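Cytosolic IMP-GMP specific 5'-nucleotidase (Legionella pneumophila subsp. pneumophila, PDB 4OHF) probably hydrolyses the 5'-phosphate of purine nucleoside monophosphates such as IMP and GMP, using a magnesium ion in a HAD-type active site. Local coordinates at residues L22-T27 with K217-Y222; S211-S216 with L258-E263; A223-L228 with E232-L237. One frame throughout, in Å; residues are numbered along the deposited sequence.

How the contacts relate
Helix 213-224 ties the three contacts together. Its start meets strand 257-260, next to the edge strand 267-269, and the turn after it in contact 2; its middle backs the magnesium-binding segment 22-27 in contact 1; its C-terminal end and the residues after it, 223-228, fold against 232-237 in contact 3. Contacts 1 and 2 have centres about 12 Å apart and are joined by a probable hydrogen bond, Asp25 OD2 to Ser211 OG at 2.5 Å. Contacts 1 and 3, with centres about 11 Å apart, share the packing of Leu220 CD1 on Trp234 CZ3. Contacts 2 and 3 do not touch. Only contact 1 holds metal ligands; the side chains of Tyr213 and Leu224 each lie about 11 Å from that of Asp25.

Contact 1: L22-T27 with K217-Y222; sequences LDMDHT and KLLLDY. With MG (magnesium ion), chain J; PO4 (phosphate ion), chain H.
Phosphate O3 is held by the backbone of Met24 and Asp25, the same two residues whose side chains reach Leu220 and Leu219. The amide N of Asp25 donates to O3 at 2.7 Å, with an N-H...O angle of 154°; that of Met24 adds a weaker, more bent bond. Next to the phosphate, magnesium takes both carboxylate oxygens of Asp23, with OD1 at 2.2 Å, and the main-chain O of Asp25 at 2.1 Å. Phosphate O2, a water and Asp303 complete its shell. The phosphate therefore bridges metal and backbone, and probably marks where a substrate phosphate would sit. The sequence LDMDHT, with its two spaced aspartates, fits motif I (DxDxT) of the HAD superfamily.

Behind this polar layer the contact becomes apolar. The Met24 chain runs out straight, CG anti to its own N (chi1 177°), and bends only at the sulfur (chi3 76°). The straight run brings Met24 SD to 4.0 Å from Leu220 CG, and the bend then carries the methyl CE to 4.3 Å from Leu219 CD2. The CD2 branch of Leu219 also meets Asp25 OD1, an oxygen whose polar partner is the hydroxyl of Tyr31. A leucine methyl thus lies beside one carboxylate oxygen of Asp25, while OD2, bonded to Ser211 OG, is the oxygen nearer the phosphate.

In the fold, segment 22-27 leaves the C-terminal end of strand 19-22, next to the parallel strand 204-208. Ile207 of that neighbouring strand touches both Met24 and Leu220. Helix 213-224, which follows strand 204-208 in the chain, lies alongside, and Leu181 of helix 181-184 also touches Leu219.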
# COMPACT_ATOMS: atom_id res chain seq x y z
N LEU B 22 8.99 -18.30 26.96
CA LEU B 22 9.09 -17.11 27.79
C LEU B 22 10.09 -16.08 27.31
O LEU B 22 11.23 -16.41 26.99
CB LEU B 22 9.47 -17.48 29.23
CG LEU B 22 8.55 -18.43 30.00
CD1 LEU B 22 9.19 -18.81 31.34
CD2 LEU B 22 7.19 -17.78 30.21
N ASP B 23 9.64 -14.84 27.26
CA ASP B 23 10.47 -13.69 26.90
C ASP B 23 11.33 -13.55 28.16
O ASP B 23 10.83 -13.76 29.26
CB ASP B 23 9.54 -12.49 26.71
CG ASP B 23 10.26 -11.16 26.71
OD1 ASP B 23 10.86 -10.79 27.73
OD2 ASP B 23 10.20 -10.47 25.67
N MET B 24 12.60 -13.21 28.04
CA MET B 24 13.44 -13.08 29.23
C MET B 24 13.42 -11.72 29.94
O MET B 24 12.91 -11.61 31.06
CB MET B 24 14.90 -13.45 28.92
CG MET B 24 15.81 -13.25 30.11
SD MET B 24 17.56 -13.68 29.82
CE MET B 24 18.11 -12.29 28.87
N ASP B 25 13.97 -10.69 29.31
CA ASP B 25 14.01 -9.38 29.94
C ASP B 25 12.63 -8.75 30.10
O ASP B 25 11.99 -8.39 29.12
CB ASP B 25 14.94 -8.45 29.15
CG ASP B 25 16.40 -8.90 29.21
OD1 ASP B 25 16.99 -8.95 30.31
OD2 ASP B 25 16.96 -9.23 28.14
N HIS B 26 12.19 -8.64 31.35
CA HIS B 26 10.90 -8.06 31.75
C HIS B 26 9.74 -9.05 31.84
O HIS B 26 8.65 -8.67 32.28
CB HIS B 26 10.50 -6.87 30.87
CG HIS B 26 11.50 -5.77 30.87
ND1 HIS B 26 12.43 -5.59 29.87
CD2 HIS B 26 11.77 -4.81 31.79
CE1 HIS B 26 13.22 -4.57 30.16
NE2 HIS B 26 12.84 -4.08 31.33
N THR B 27 9.94 -10.30 31.42
CA THR B 27 8.86 -11.27 31.55
C THR B 27 9.33 -12.29 32.58
O THR B 27 8.86 -12.26 33.72
CB THR B 27 8.52 -11.97 30.20
OG1 THR B 27 8.03 -11.00 29.28
CG2 THR B 27 7.45 -13.03 30.41
N LYS B 217 23.05 -15.87 30.08
CA LYS B 217 23.62 -16.86 30.98
C LYS B 217 23.89 -16.23 32.34
O LYS B 217 23.65 -16.85 33.37
CB LYS B 217 24.92 -17.44 30.39
CG LYS B 217 25.32 -18.78 31.00
CD LYS B 217 26.43 -19.47 30.23
CE LYS B 217 27.76 -18.76 30.38
NZ LYS B 217 28.88 -19.53 29.77
N LEU B 218 24.37 -14.99 32.31
CA LEU B 218 24.67 -14.23 33.53
C LEU B 218 23.39 -13.92 34.30
O LEU B 218 23.24 -14.29 35.48
CB LEU B 218 25.33 -12.92 33.16
CG LEU B 218 26.35 -12.33 34.12
CD1 LEU B 218 26.47 -10.85 33.76
CD2 LEU B 218 25.95 -12.50 35.57
N LEU B 219 22.47 -13.25 33.63
CA LEU B 219 21.21 -12.84 34.23
C LEU B 219 20.34 -14.00 34.73
O LEU B 219 19.75 -13.93 35.81
CB LEU B 219 20.42 -12.00 33.24
CG LEU B 219 19.40 -11.06 33.88
CD1 LEU B 219 20.12 -9.86 34.48
CD2 LEU B 219 18.40 -10.60 32.83
N LEU B 220 20.26 -15.07 33.95
CA LEU B 220 19.45 -16.21 34.35
C LEU B 220 20.01 -16.82 35.62
O LEU B 220 19.27 -17.19 36.53
CB LEU B 220 19.39 -17.26 33.24
CG LEU B 220 18.47 -16.91 32.07
CD1 LEU B 220 18.60 -17.96 30.97
CD2 LEU B 220 17.04 -16.83 32.55
N ASP B 221 21.33 -16.93 35.66
CA ASP B 221 22.04 -17.47 36.82
C ASP B 221 21.77 -16.57 38.02
O ASP B 221 21.30 -17.04 39.05
CB ASP B 221 23.53 -17.52 36.52
CG ASP B 221 24.31 -18.36 37.50
OD1 ASP B 221 25.54 -18.45 37.34
OD2 ASP B 221 23.71 -18.94 38.43
N TYR B 222 22.06 -15.28 37.88
CA TYR B 222 21.86 -14.32 38.96
C TYR B 222 20.45 -14.33 39.55
O TYR B 222 20.28 -14.28 40.77
CB TYR B 222 22.19 -12.90 38.48
CG TYR B 222 21.90 -11.81 39.51
CD1 TYR B 222 22.82 -11.50 40.51
CD2 TYR B 222 20.69 -11.13 39.50
CE1 TYR B 222 22.54 -10.54 41.49
CE2 TYR B 222 20.40 -10.17 40.46
CZ TYR B 222 21.32 -9.87 41.46
OH TYR B 222 21.02 -8.93 42.42
MG MG J . 10.99 -8.65 27.24
P PO4 H . 13.97 -10.02 25.74
O1 PO4 H . 15.17 -9.17 25.54
O2 PO4 H . 12.88 -9.23 26.34
O3 PO4 H . 14.31 -11.16 26.64
O4 PO4 H . 13.51 -10.54 24.42
O HOH W 1 11.49 -7.14 25.90

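Contact 2: S211-S216 with L258-E263; sequences SEYSYS and LSVNPE
Tyr213 is the side chain that spans the distance to Val260 and Pro262. From CB, which points at the strand, the ring goes out with CG anti to the backbone N (chi1 -176°), carrying it off the first turn of the helix. The first ring atom to meet something is CD2, which lies 4.1 Å from Val260 CG1; the methyl approaches obliquely. One step further, CE2 comes to 3.6 Å from the carbonyl O of Pro262, which sits at the ring edge, in the plane of the ring. At the tip the hydroxyl OH donates to that same Pro262 O, but at 3.4 Å the bond is weak. Tyr213 OH also lies 3.8 Å from Pro262 CA, with CB a little further.

Val260 turns CG1 inward from the last residue of strand 257-260, and Val278 of the adjacent antiparallel strand touches both it and Tyr213. Beyond the strand the chain turns: Asn261 OD1 accepts from Glu263 N at 3.0 Å, an Asx turn that spans Pro262, the residue offering its carbonyl to the tyrosine. On the other segment, Glu212 occupies the N-cap position and its O takes two donors from Ser216, the backbone N and OG. Ser216 OG lies 3.0 Å from Glu212 O, above the carbonyl plane, and adds a side-chain bond to the backbone one in the turn from which Tyr213 projects.

The start of helix 213-224 is in this way laid against the antiparallel end of the sheet, where Leu258 packs on Leu258 of a second subunit. Chemically, the ring meets a valine methyl near its base, and the carbonyl and carbons of Pro262 at its edge and hydroxyl; the one polar link is long and weak, and the contact probably rests more on packing than on that bond.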
# COMPACT_ATOMS: atom_id res chain seq x y z
N SER B 211 18.18 -10.82 23.77
CA SER B 211 19.51 -10.58 24.34
C SER B 211 20.41 -11.71 23.90
O SER B 211 19.92 -12.80 23.59
CB SER B 211 19.45 -10.59 25.87
OG SER B 211 18.63 -9.54 26.35
N GLU B 212 21.71 -11.46 23.86
CA GLU B 212 22.64 -12.50 23.46
C GLU B 212 22.89 -13.47 24.60
O GLU B 212 22.60 -13.18 25.77
CB GLU B 212 23.94 -11.90 22.93
CG GLU B 212 24.74 -11.10 23.92
CD GLU B 212 25.80 -10.26 23.22
OE1 GLU B 212 26.50 -10.78 22.32
OE2 GLU B 212 25.92 -9.07 23.58
N TYR B 213 23.41 -14.64 24.27
CA TYR B 213 23.63 -15.68 25.26
C TYR B 213 24.56 -15.33 26.42
O TYR B 213 24.26 -15.65 27.57
CB TYR B 213 24.13 -16.95 24.58
CG TYR B 213 24.31 -18.13 25.52
CD1 TYR B 213 23.25 -18.61 26.28
CD2 TYR B 213 25.54 -18.76 25.63
CE1 TYR B 213 23.41 -19.69 27.12
CE2 TYR B 213 25.72 -19.85 26.47
CZ TYR B 213 24.65 -20.31 27.21
OH TYR B 213 24.86 -21.35 28.09
N SER B 214 25.68 -14.68 26.13
CA SER B 214 26.61 -14.32 27.19
C SER B 214 25.90 -13.54 28.29
O SER B 214 26.15 -13.74 29.48
CB SER B 214 27.77 -13.49 26.62
OG SER B 214 27.33 -12.26 26.07
N TYR B 215 24.98 -12.66 27.89
CA TYR B 215 24.22 -11.84 28.83
C TYR B 215 23.11 -12.64 29.50
O TYR B 215 22.85 -12.46 30.69
CB TYR B 215 23.62 -10.64 28.09
CG TYR B 215 22.74 -9.75 28.94
CD1 TYR B 215 23.29 -8.84 29.83
CD2 TYR B 215 21.36 -9.83 28.85
CE1 TYR B 215 22.48 -8.01 30.60
CE2 TYR B 215 20.54 -9.01 29.61
CZ TYR B 215 21.10 -8.10 30.49
OH TYR B 215 20.29 -7.30 31.26
N SER B 216 22.46 -13.52 28.75
CA SER B 216 21.38 -14.33 29.29
C SER B 216 21.86 -15.34 30.30
O SER B 216 21.16 -15.64 31.26
CB SER B 216 20.66 -15.09 28.18
OG SER B 216 20.21 -14.20 27.19
N LEU B 258 20.99 -20.92 14.69
CA LEU B 258 22.42 -21.12 14.82
C LEU B 258 22.58 -21.88 16.12
O LEU B 258 21.98 -21.54 17.13
CB LEU B 258 23.16 -19.78 14.88
CG LEU B 258 23.26 -19.04 13.53
CD1 LEU B 258 23.91 -17.68 13.71
CD2 LEU B 258 24.08 -19.88 12.57
N SER B 259 23.36 -22.95 16.10
CA SER B 259 23.54 -23.73 17.31
C SER B 259 24.64 -23.11 18.16
O SER B 259 25.73 -22.82 17.65
CB SER B 259 23.90 -25.17 16.95
OG SER B 259 23.99 -25.96 18.11
N VAL B 260 24.37 -22.90 19.44
CA VAL B 260 25.35 -22.29 20.32
C VAL B 260 26.01 -23.30 21.24
O VAL B 260 25.32 -24.07 21.91
CB VAL B 260 24.74 -21.18 21.20
CG1 VAL B 260 25.84 -20.42 21.92
CG2 VAL B 260 23.92 -20.23 20.35
N ASN B 261 27.34 -23.28 21.27
CA ASN B 261 28.10 -24.14 22.15
C ASN B 261 27.93 -23.47 23.52
O ASN B 261 28.41 -22.35 23.72
CB ASN B 261 29.57 -24.13 21.73
CG ASN B 261 30.43 -25.05 22.58
OD1 ASN B 261 30.61 -24.84 23.78
ND2 ASN B 261 30.98 -26.08 21.95
N PRO B 262 27.23 -24.13 24.45
CA PRO B 262 26.97 -23.61 25.80
C PRO B 262 28.19 -23.22 26.63
O PRO B 262 28.09 -22.38 27.53
CB PRO B 262 26.14 -24.72 26.44
CG PRO B 262 26.64 -25.94 25.77
CD PRO B 262 26.75 -25.52 24.33
N GLU B 263 29.34 -23.82 26.31
CA GLU B 263 30.57 -23.51 27.04
C GLU B 263 31.20 -22.22 26.55
O GLU B 263 31.06 -21.17 27.19
CB GLU B 263 31.61 -24.64 26.89
CG GLU B 263 31.27 -25.94 27.63
CD GLU B 263 30.27 -26.81 26.87
OE1 GLU B 263 30.60 -27.23 25.73
OE2 GLU B 263 29.17 -27.09 27.42

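Contact 3: A223-L228 with E232-L237; sequences ALSPFL and EHWQGL
Leu228 drives in against the extended Glu232-His233 and the start of the helical turn at Trp234, and around it the packing is tightest. Its CD2 branch lies over the backbone at the start of Trp234 and reaches that residue's CB at 3.9 Å, while CD1 goes the other way to Leu237 CD1, 4.2 Å off. Leu224, four residues earlier, closes the group from the helix side: its CD1 is 4.3 Å from Leu237 CD1, and its CB is equally far from Trp234 CB. Val192 of helix 189-200 touches both Leu224 and Leu228.

The indole leads away from this cluster. With CG placed between the backbone N and the carbonyl carbon (chi1 63°), Trp234 sends its ring back along helix 213-224, where Lys217 also meets it. The amide carbon CD of Gln235 lies 3.3 Å above one ring face. Ser225 OG is near the ring plane, at the edge, 3.7 Å from CD1.

The solvent side is made differently: an exposed carboxylate chain, held by polar bonds, rather than packed methyls. Here the extended Glu232 side chain lies across Leu228, with OE2 3.8 Å from Leu228 CB, while the exposed His233 barely takes part.

The segments are joined by apolar packing, with Glu232 OE2 and Ser225 OG touching carbon across the contact. Both oxygens find their polar partners outside it, Ser225 OG in Asp221, and Glu232 OE2 in the backbone N of Asp229 and in Lys196, its salt-bridge partner beyond the two segments. These last two bonds probably keep the Glu232 chain lying across Leu228.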
# COMPACT_ATOMS: atom_id res chain seq x y z
N ALA B 223 19.44 -14.42 38.69
CA ALA B 223 18.05 -14.37 39.15
C ALA B 223 17.31 -15.67 39.45
O ALA B 223 16.26 -15.65 40.08
CB ALA B 223 17.23 -13.53 38.18
N LEU B 224 17.84 -16.81 39.02
CA LEU B 224 17.15 -18.07 39.29
C LEU B 224 17.89 -19.02 40.24
O LEU B 224 17.29 -19.61 41.14
CB LEU B 224 16.87 -18.79 37.97
CG LEU B 224 16.09 -18.00 36.92
CD1 LEU B 224 15.95 -18.83 35.67
CD2 LEU B 224 14.73 -17.61 37.46
N SER B 225 19.19 -19.16 40.03
CA SER B 225 19.99 -20.06 40.85
C SER B 225 19.73 -19.95 42.34
O SER B 225 19.51 -20.96 43.02
CB SER B 225 21.48 -19.84 40.56
OG SER B 225 21.81 -20.26 39.24
N PRO B 226 19.73 -18.72 42.89
CA PRO B 226 19.50 -18.55 44.32
C PRO B 226 18.34 -19.37 44.91
O PRO B 226 18.29 -19.56 46.12
CB PRO B 226 19.27 -17.04 44.45
CG PRO B 226 20.15 -16.50 43.41
CD PRO B 226 19.88 -17.41 42.23
N PHE B 227 17.44 -19.86 44.08
CA PHE B 227 16.28 -20.62 44.57
C PHE B 227 16.24 -22.07 44.09
O PHE B 227 15.19 -22.72 44.14
CB PHE B 227 14.99 -19.93 44.14
CG PHE B 227 15.00 -18.45 44.33
CD1 PHE B 227 14.93 -17.90 45.60
CD2 PHE B 227 15.12 -17.60 43.23
CE1 PHE B 227 14.97 -16.53 45.78
CE2 PHE B 227 15.15 -16.22 43.40
CZ PHE B 227 15.08 -15.68 44.68
N LEU B 228 17.37 -22.57 43.62
CA LEU B 228 17.45 -23.95 43.15
C LEU B 228 18.08 -24.81 44.24
O LEU B 228 18.94 -24.35 44.98
CB LEU B 228 18.30 -24.01 41.88
CG LEU B 228 17.68 -23.84 40.48
CD1 LEU B 228 16.49 -22.91 40.49
CD2 LEU B 228 18.77 -23.34 39.54
N GLU B 232 21.16 -28.57 41.66
CA GLU B 232 20.36 -28.24 40.49
C GLU B 232 21.02 -27.14 39.65
O GLU B 232 21.89 -26.42 40.14
CB GLU B 232 18.94 -27.80 40.91
CG GLU B 232 17.99 -28.96 41.19
CD GLU B 232 16.60 -28.51 41.64
OE1 GLU B 232 15.69 -29.37 41.72
OE2 GLU B 232 16.42 -27.31 41.93
N HIS B 233 20.62 -27.03 38.39
CA HIS B 233 21.16 -26.02 37.48
C HIS B 233 20.00 -25.34 36.79
O HIS B 233 19.09 -26.01 36.32
CB HIS B 233 22.05 -26.70 36.46
CG HIS B 233 23.23 -27.38 37.06
ND1 HIS B 233 24.38 -26.71 37.40
CD2 HIS B 233 23.41 -28.66 37.45
CE1 HIS B 233 25.23 -27.54 37.97
NE2 HIS B 233 24.66 -28.74 38.02
N TRP B 234 20.03 -24.01 36.71
CA TRP B 234 18.91 -23.31 36.08
C TRP B 234 18.60 -23.84 34.70
O TRP B 234 17.45 -23.79 34.28
CB TRP B 234 19.16 -21.80 36.01
CG TRP B 234 20.32 -21.37 35.17
CD1 TRP B 234 21.57 -21.04 35.61
CD2 TRP B 234 20.33 -21.18 33.75
NE1 TRP B 234 22.36 -20.65 34.55
CE2 TRP B 234 21.62 -20.72 33.40
CE3 TRP B 234 19.38 -21.34 32.74
CZ2 TRP B 234 21.98 -20.43 32.08
CZ3 TRP B 234 19.73 -21.06 31.43
CH2 TRP B 234 21.02 -20.61 31.11
N GLN B 235 19.61 -24.35 34.02
CA GLN B 235 19.42 -24.88 32.68
C GLN B 235 18.43 -26.05 32.61
O GLN B 235 17.87 -26.32 31.55
CB GLN B 235 20.76 -25.35 32.11
CG GLN B 235 21.77 -24.27 31.81
CD GLN B 235 22.56 -23.83 33.02
OE1 GLN B 235 23.57 -23.18 32.88
NE2 GLN B 235 22.09 -24.18 34.22
N GLY B 236 18.24 -26.75 33.73
CA GLY B 236 17.32 -27.88 33.75
C GLY B 236 15.87 -27.42 33.68
O GLY B 236 14.97 -28.20 33.36
N LEU B 237 15.65 -26.14 33.98
CA LEU B 237 14.33 -25.56 33.93
C LEU B 237 13.87 -25.34 32.49
O LEU B 237 12.68 -25.32 32.20
CB LEU B 237 14.33 -24.22 34.67
CG LEU B 237 14.52 -24.24 36.18
CD1 LEU B 237 14.67 -22.82 36.69
CD2 LEU B 237 13.34 -24.93 36.84